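Local coordinates for uncharacterized protein (Bacillus subtilis, PDB 5DQV), which probably acts as a metal-dependent nucleotide pyrophosphohydrolase of the HD-domain family, here holding a nickel ion in its metal site, at residues Thr18-Val23 with Ala61-Leu66; Leu10-Gln15 with Phe89-Glu94; Val126-Arg131 with Met175-Thr180. All coordinates share one frame; numbering follows the deposited sequence.

Contact 1: Thr18-Val23 with Ala61-Leu66; sequences TWVQSV and ALVHDL. With NI (nickel (II) ion), chain C.
Leu66 and Val63 meet Trp19, Val20 and Val23 in a seam of mostly apolar side chains between helix 8-24 and helix 54-63 with the residues that follow it. The close-packed part includes Leu66 CD1, Val63 CG1 and the Val20 methyls. Leu66 CD1 lies 3.7 Å from Trp19 CH2 and forms an off-centre CH-pi contact with the six-membered ring, its line to the centroid leaning 29° from the ring normal. Beside it, Val63 CG1 approaches Trp19 CZ3 to 3.7 Å, so the far end of the indole meets two branched side chains at once. Trp19 CG stands anti to the backbone N (chi1 166°), which brings the six-membered end of the indole over to Val63 and Leu66. Val20 fills the narrower middle: its CG2 touches Val63 CG1, crossing at about a right angle, while its CG1 rests 3.6 Å from the carbonyl O of Leu62. A compact beta-branched residue suits this position, where the backbones come closest. Val23 CG1 and Leu66 CD2, 3.9 Å apart, end the seam at a partly exposed residue. Thr18, Gln21 and Ser22 lie on the exposed side of segment 18-23. Within 61-66, a type I turn runs from Val63 to Leu66. Here His64 ND1 donates to a carbonyl lone pair of Ala61 O at 2.8 Å, almost in the imidazole plane. That bond, with the metal bond, holds the ring's rotation and leaves NE2 to bind nickel at 2.0 Å, together with His35 and Asp130. Asp65 OD1 stands farther from the ion, at 2.8 Å. One short segment thus carries both the seam and the His64-Asp65 pair, the His-Asp doublet that gives the HD domain its name.

Contact 2: Leu10-Gln15 with Phe89-Glu94; sequences LKQADQ and FGIGKE
Gln15 has its CG anti to the backbone N (chi1 -171°) and then bends at chi2, which lays the side chain over Phe89. Its CG sits above the middle of the phenyl ring, 3.5 Å from the centroid and only 4° off the normal, a well-centred CH-pi contact. The amide follows past CD1 and CE1, its plane tilted 25° from the ring. A flexible glutamine suits this exposed position: its methylene covers the aromatic face while its polar end meets water. One water donates to both Gln15 OE1 and Phe89 O, at 2.8 Å each, and bridges the two segments. Gln12 instead extends straight beyond CG towards the turn, bringing NE2 to 3.1 Å from Gly90 O and OE1 to 3.9 Å from Ile91 CG1. Gly90, with the positive phi that glycine adopts readily, ends helix 79-88 in a Schellman motif. Gly92 then stands at the N-cap of helix 93-106. The contact thus sets helix 8-24 against the link between helices 79-88 and 93-106, with Phe55 of helix 54-63 touching both Gln12 and Ile91.

Contact 3: Val126-Arg131 with Met175-Thr180; sequences VQDADR and MMNTDT. With NI (nickel (II) ion), chain C.
Asp128 turns its carboxylate towards the backbone of Asn177 and Thr178, and each oxygen has its own donors. OD1 receives Asn177 N at 2.7 Å in a nearly straight bond (172°), met on the syn side and somewhat out of the carboxylate plane. OD2 uses its syn lone pair for Thr178 N, also at 2.7 Å, and takes the hydroxyl of Thr178 OG1 nearly along the C-O direction at 2.8 Å. A water donates to OD1 as well, and links it to Met175 O. So many donors around a buried acid would probably favour its charged form. The amide of Asn177 lies almost coplanar with that of Gln127, the planes 13° apart, and its ND2 donates to a lone pair of Gln127 OE1 at 2.7 Å; the same nitrogen reaches Asp128 OD1 only weakly. Thr178 is the N-cap of helix 179-202: OG1 gives its hydrogen to Asp128 and accepts from Ala181 N, a double role that a hydroxyl can fill. Helix 121-132 of the HD domain is in this way pinned to the start of the long C-terminal helix. Arg131, whose chain is extended from CG to NE, meets Met175 CB and CE with the edge of its guanidinium, NH1 3.4 Å from Met175 CB. Nearer the backbone of Arg131, Met176 bends at chi2 (-70°) and tucks its CE 3.8 Å from Arg131 CB, an apolar patch beside the polar cluster. Asp130 points elsewhere on the same helix and binds the nickel ion through OD1 at 2.2 Å.

Overall arrangement
Contacts 1 and 2 share helix 8-24 and lie on the same side of the chain's centre, their own centres about 13 Å apart; Trp19 CB meets Phe89 CE2 at 3.7 Å, so the Phe89 ring packed in contact 2 also abuts contact 1. Contact 3 lies on the opposite side of that centre from contact 1, about 20 Å away centre to centre, yet the nickel ion joins them: His64 NE2 and Asp130 OD1 both bind it, and the two atoms are 3.0 Å apart, with His35 as a further ligand. Val126 CG1 adds a direct touch to Ala61 CA at 4.0 Å. Contact 2 is remote from contact 3, with nearest atoms about 13 Å apart.

Contact 1: Thr18-Val23 with Ala61-Leu66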
# COMPACT_ATOMS: atom_id res chain seq x y z
N THR A 18 -3.21 21.69 -17.71
CA THR A 18 -2.00 21.31 -18.45
C THR A 18 -0.78 21.87 -17.67
O THR A 18 0.24 21.24 -17.58
CB THR A 18 -2.03 21.89 -19.87
OG1 THR A 18 -3.20 21.42 -20.57
CG2 THR A 18 -0.74 21.55 -20.68
N TRP A 19 -0.91 23.09 -17.16
CA TRP A 19 0.13 23.72 -16.34
C TRP A 19 0.51 22.88 -15.13
O TRP A 19 1.68 22.55 -14.93
CB TRP A 19 -0.25 25.17 -15.95
CG TRP A 19 0.55 25.78 -14.89
CD1 TRP A 19 1.91 25.87 -14.83
CD2 TRP A 19 0.05 26.38 -13.69
NE1 TRP A 19 2.30 26.53 -13.65
CE2 TRP A 19 1.18 26.84 -12.94
CE3 TRP A 19 -1.24 26.58 -13.16
CZ2 TRP A 19 1.05 27.48 -11.72
CZ3 TRP A 19 -1.36 27.21 -11.97
CH2 TRP A 19 -0.21 27.66 -11.25
N VAL A 20 -0.49 22.52 -14.33
CA VAL A 20 -0.27 21.78 -13.11
C VAL A 20 0.37 20.42 -13.41
O VAL A 20 1.34 20.02 -12.74
CB VAL A 20 -1.61 21.58 -12.35
CG1 VAL A 20 -1.49 20.53 -11.26
CG2 VAL A 20 -2.11 22.95 -11.79
N GLN A 21 -0.16 19.75 -14.43
CA GLN A 21 0.42 18.49 -14.87
C GLN A 21 1.87 18.69 -15.30
O GLN A 21 2.73 17.87 -14.95
CB GLN A 21 -0.44 17.81 -15.95
CG GLN A 21 0.03 16.41 -16.29
CD GLN A 21 -0.90 15.67 -17.28
OE1 GLN A 21 -1.84 16.25 -17.82
NE2 GLN A 21 -0.64 14.40 -17.50
N SER A 22 2.18 19.79 -16.00
CA SER A 22 3.56 20.08 -16.40
C SER A 22 4.47 20.40 -15.23
O SER A 22 5.63 20.01 -15.24
CB SER A 22 3.57 21.24 -17.40
OG SER A 22 4.89 21.54 -17.86
N VAL A 23 3.96 21.12 -14.23
CA VAL A 23 4.71 21.46 -13.02
C VAL A 23 5.09 20.17 -12.26
O VAL A 23 6.23 20.00 -11.85
CB VAL A 23 3.92 22.44 -12.07
CG1 VAL A 23 4.61 22.49 -10.68
CG2 VAL A 23 3.80 23.85 -12.67
N ALA A 61 -8.90 23.19 -6.41
CA ALA A 61 -8.56 21.77 -6.33
C ALA A 61 -7.33 21.52 -7.15
O ALA A 61 -6.41 20.83 -6.72
CB ALA A 61 -9.73 20.90 -6.81
N LEU A 62 -7.30 22.09 -8.35
CA LEU A 62 -6.17 21.82 -9.27
C LEU A 62 -4.85 22.34 -8.69
O LEU A 62 -3.84 21.68 -8.82
CB LEU A 62 -6.43 22.40 -10.62
CG LEU A 62 -7.49 21.66 -11.46
CD1 LEU A 62 -7.87 22.51 -12.68
CD2 LEU A 62 -6.95 20.22 -11.87
N VAL A 63 -4.86 23.50 -8.03
CA VAL A 63 -3.59 24.09 -7.53
C VAL A 63 -3.34 23.87 -6.06
O VAL A 63 -2.31 24.33 -5.55
CB VAL A 63 -3.47 25.60 -7.88
CG1 VAL A 63 -3.64 25.80 -9.44
CG2 VAL A 63 -4.54 26.45 -7.08
N HIS A 64 -4.20 23.08 -5.39
CA HIS A 64 -4.21 22.99 -3.92
C HIS A 64 -2.88 22.49 -3.36
O HIS A 64 -2.50 22.89 -2.26
CB HIS A 64 -5.44 22.16 -3.41
CG HIS A 64 -5.20 20.68 -3.27
ND1 HIS A 64 -5.41 19.78 -4.29
CD2 HIS A 64 -4.82 19.93 -2.19
CE1 HIS A 64 -5.10 18.56 -3.89
NE2 HIS A 64 -4.74 18.62 -2.61
N ASP A 65 -2.14 21.70 -4.14
CA ASP A 65 -0.90 21.07 -3.67
C ASP A 65 0.38 21.80 -4.07
O ASP A 65 1.48 21.37 -3.65
CB ASP A 65 -0.71 19.70 -4.38
CG ASP A 65 -1.19 18.52 -3.58
OD1 ASP A 65 -1.91 18.66 -2.54
OD2 ASP A 65 -0.84 17.40 -4.07
N LEU A 66 0.29 22.80 -4.95
CA LEU A 66 1.48 23.28 -5.66
C LEU A 66 2.41 23.99 -4.65
O LEU A 66 3.59 24.05 -4.88
CB LEU A 66 1.14 24.22 -6.80
CG LEU A 66 0.43 23.67 -8.04
CD1 LEU A 66 0.22 24.80 -8.98
CD2 LEU A 66 1.25 22.54 -8.69
NI NI C . -4.02 16.97 -1.74

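Contact 2: Leu10-Gln15 with Phe89-Glu94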
# COMPACT_ATOMS: atom_id res chain seq x y z
N LEU A 10 -14.18 26.96 -19.27
CA LEU A 10 -13.76 25.63 -19.70
C LEU A 10 -12.31 25.67 -20.19
O LEU A 10 -11.49 24.80 -19.87
CB LEU A 10 -14.66 25.10 -20.81
CG LEU A 10 -15.04 23.62 -20.75
CD1 LEU A 10 -13.80 22.74 -20.56
CD2 LEU A 10 -16.11 23.37 -19.66
N LYS A 11 -11.99 26.72 -20.94
CA LYS A 11 -10.69 26.86 -21.55
C LYS A 11 -9.66 27.18 -20.46
O LYS A 11 -8.55 26.63 -20.45
CB LYS A 11 -10.74 27.95 -22.66
CG LYS A 11 -9.41 28.64 -22.91
N GLN A 12 -10.02 28.05 -19.53
CA GLN A 12 -9.10 28.38 -18.43
C GLN A 12 -8.81 27.15 -17.55
O GLN A 12 -7.66 26.89 -17.18
CB GLN A 12 -9.68 29.56 -17.62
CG GLN A 12 -9.82 30.90 -18.43
CD GLN A 12 -10.42 32.01 -17.60
OE1 GLN A 12 -11.01 31.75 -16.56
NE2 GLN A 12 -10.29 33.25 -18.05
N ALA A 13 -9.84 26.34 -17.23
CA ALA A 13 -9.61 25.14 -16.45
C ALA A 13 -8.67 24.17 -17.22
O ALA A 13 -7.78 23.58 -16.64
CB ALA A 13 -10.95 24.44 -16.07
N ASP A 14 -8.88 24.02 -18.53
CA ASP A 14 -8.01 23.15 -19.33
C ASP A 14 -6.56 23.70 -19.32
O ASP A 14 -5.59 22.95 -19.30
CB ASP A 14 -8.51 22.99 -20.77
CG ASP A 14 -9.62 21.96 -20.92
OD1 ASP A 14 -9.72 20.96 -20.16
OD2 ASP A 14 -10.42 22.14 -21.83
N GLN A 15 -6.43 25.02 -19.35
CA GLN A 15 -5.12 25.66 -19.27
C GLN A 15 -4.42 25.38 -17.98
O GLN A 15 -3.24 24.99 -17.94
CB GLN A 15 -5.26 27.17 -19.44
CG GLN A 15 -3.94 27.89 -19.57
CD GLN A 15 -3.70 28.43 -20.98
OE1 GLN A 15 -4.55 29.07 -21.54
NE2 GLN A 15 -2.54 28.18 -21.52
N PHE A 89 -3.01 33.62 -17.07
CA PHE A 89 -3.94 32.75 -17.75
C PHE A 89 -5.35 33.32 -17.92
O PHE A 89 -6.21 32.69 -18.60
CB PHE A 89 -4.01 31.38 -17.09
CG PHE A 89 -2.80 30.49 -17.31
CD1 PHE A 89 -1.91 30.67 -18.35
CD2 PHE A 89 -2.63 29.38 -16.51
CE1 PHE A 89 -0.83 29.79 -18.54
CE2 PHE A 89 -1.61 28.51 -16.72
CZ PHE A 89 -0.70 28.71 -17.74
N GLY A 90 -5.61 34.51 -17.34
CA GLY A 90 -6.85 35.24 -17.58
C GLY A 90 -7.90 35.11 -16.49
O GLY A 90 -9.02 35.65 -16.63
N ILE A 91 -7.56 34.45 -15.37
CA ILE A 91 -8.47 34.43 -14.24
C ILE A 91 -8.48 35.84 -13.64
O ILE A 91 -7.42 36.39 -13.39
CB ILE A 91 -8.04 33.34 -13.19
CG1 ILE A 91 -8.17 31.95 -13.86
CG2 ILE A 91 -8.85 33.49 -11.89
CD1 ILE A 91 -8.54 30.86 -12.96
N GLY A 92 -9.64 36.39 -13.38
CA GLY A 92 -9.75 37.76 -12.81
C GLY A 92 -9.13 37.86 -11.41
O GLY A 92 -8.96 36.87 -10.73
N LYS A 93 -8.79 39.08 -11.01
CA LYS A 93 -8.10 39.32 -9.73
C LYS A 93 -8.89 38.77 -8.57
O LYS A 93 -8.33 38.20 -7.64
CB LYS A 93 -7.89 40.83 -9.51
CG LYS A 93 -7.47 41.22 -8.05
CD LYS A 93 -7.36 42.73 -7.82
CE LYS A 93 -7.11 43.05 -6.33
NZ LYS A 93 -6.39 41.93 -5.64
N GLU A 94 -10.20 38.94 -8.62
CA GLU A 94 -11.03 38.58 -7.47
C GLU A 94 -11.08 37.06 -7.29
O GLU A 94 -10.97 36.57 -6.16
CB GLU A 94 -12.44 39.17 -7.59
CG GLU A 94 -12.45 40.69 -7.78
CD GLU A 94 -11.96 41.47 -6.57
OE1 GLU A 94 -10.73 41.44 -6.28
OE2 GLU A 94 -12.80 42.12 -5.91
O HOH W 1 -6.62 30.42 -20.17

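Contact 3: Val126-Arg131 with Met175-Thr180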
# COMPACT_ATOMS: atom_id res chain seq x y z
N VAL A 126 -13.16 21.69 -1.34
CA VAL A 126 -11.83 21.19 -1.73
C VAL A 126 -11.21 20.35 -0.63
O VAL A 126 -10.61 19.27 -0.89
CB VAL A 126 -10.91 22.33 -2.16
CG1 VAL A 126 -9.50 21.82 -2.47
CG2 VAL A 126 -11.52 23.12 -3.40
N GLN A 127 -11.33 20.83 0.61
CA GLN A 127 -10.75 20.15 1.75
C GLN A 127 -11.36 18.77 1.88
O GLN A 127 -10.66 17.78 2.04
CB GLN A 127 -10.95 21.00 3.03
CG GLN A 127 -10.41 20.36 4.29
CD GLN A 127 -10.51 21.25 5.50
OE1 GLN A 127 -11.60 21.57 5.98
NE2 GLN A 127 -9.37 21.70 5.98
N ASP A 128 -12.69 18.70 1.76
CA ASP A 128 -13.43 17.45 1.83
C ASP A 128 -12.99 16.44 0.76
O ASP A 128 -12.78 15.27 1.03
CB ASP A 128 -14.94 17.73 1.67
CG ASP A 128 -15.61 18.29 2.96
OD1 ASP A 128 -14.94 18.44 4.01
OD2 ASP A 128 -16.85 18.55 2.89
N ALA A 129 -12.82 16.93 -0.47
CA ALA A 129 -12.40 16.10 -1.59
C ALA A 129 -10.97 15.54 -1.33
O ALA A 129 -10.68 14.37 -1.57
CB ALA A 129 -12.46 16.93 -2.90
N ASP A 130 -10.12 16.39 -0.77
CA ASP A 130 -8.74 16.03 -0.51
C ASP A 130 -8.73 14.93 0.55
O ASP A 130 -7.94 13.94 0.47
CB ASP A 130 -8.00 17.30 -0.05
CG ASP A 130 -6.53 17.19 -0.10
OD1 ASP A 130 -6.01 16.49 -0.93
OD2 ASP A 130 -5.87 17.83 0.70
N ARG A 131 -9.57 15.10 1.58
CA ARG A 131 -9.65 14.08 2.63
C ARG A 131 -10.33 12.79 2.20
O ARG A 131 -9.92 11.71 2.59
CB ARG A 131 -10.28 14.67 3.93
CG ARG A 131 -9.36 15.68 4.51
CD ARG A 131 -9.87 16.22 5.77
NE ARG A 131 -9.00 17.28 6.24
CZ ARG A 131 -8.93 17.71 7.49
NH1 ARG A 131 -9.64 17.13 8.44
NH2 ARG A 131 -8.11 18.72 7.78
N MET A 175 -14.32 14.91 10.40
CA MET A 175 -13.94 16.32 10.10
C MET A 175 -14.41 16.80 8.73
O MET A 175 -13.99 17.85 8.25
CB MET A 175 -12.41 16.50 10.24
CG MET A 175 -11.88 16.29 11.72
SD MET A 175 -10.07 15.94 11.63
CE MET A 175 -9.59 17.63 11.92
N MET A 176 -15.30 16.05 8.11
CA MET A 176 -15.88 16.43 6.83
C MET A 176 -16.77 17.64 7.07
O MET A 176 -17.55 17.70 8.07
CB MET A 176 -16.66 15.25 6.24
CG MET A 176 -15.77 14.08 5.82
SD MET A 176 -14.72 14.43 4.36
CE MET A 176 -13.65 13.04 4.65
N ASN A 177 -16.64 18.62 6.16
CA ASN A 177 -17.38 19.84 6.19
C ASN A 177 -18.83 19.73 5.62
O ASN A 177 -19.77 20.24 6.22
CB ASN A 177 -16.62 20.92 5.43
CG ASN A 177 -15.27 21.23 6.06
OD1 ASN A 177 -15.19 21.78 7.19
ND2 ASN A 177 -14.18 20.97 5.30
N THR A 178 -19.00 19.11 4.46
CA THR A 178 -20.28 19.19 3.74
C THR A 178 -21.09 17.93 3.96
O THR A 178 -20.52 16.85 4.22
CB THR A 178 -20.06 19.43 2.22
OG1 THR A 178 -19.34 18.33 1.64
CG2 THR A 178 -19.25 20.72 1.98
N ASP A 179 -22.41 18.07 3.85
CA ASP A 179 -23.33 16.95 3.86
C ASP A 179 -22.98 15.95 2.76
O ASP A 179 -22.96 14.74 3.02
CB ASP A 179 -24.77 17.45 3.71
CG ASP A 179 -25.28 18.18 4.97
OD1 ASP A 179 -24.63 18.05 6.04
OD2 ASP A 179 -26.32 18.88 4.87
N THR A 180 -22.68 16.45 1.55
CA THR A 180 -22.38 15.58 0.43
C THR A 180 -21.13 14.74 0.72
O THR A 180 -21.13 13.51 0.55
CB THR A 180 -22.19 16.36 -0.88
OG1 THR A 180 -23.39 17.09 -1.15
CG2 THR A 180 -21.91 15.37 -2.06
NI NI C . -4.02 16.97 -1.74
O HOH W 2 -12.88 18.07 5.61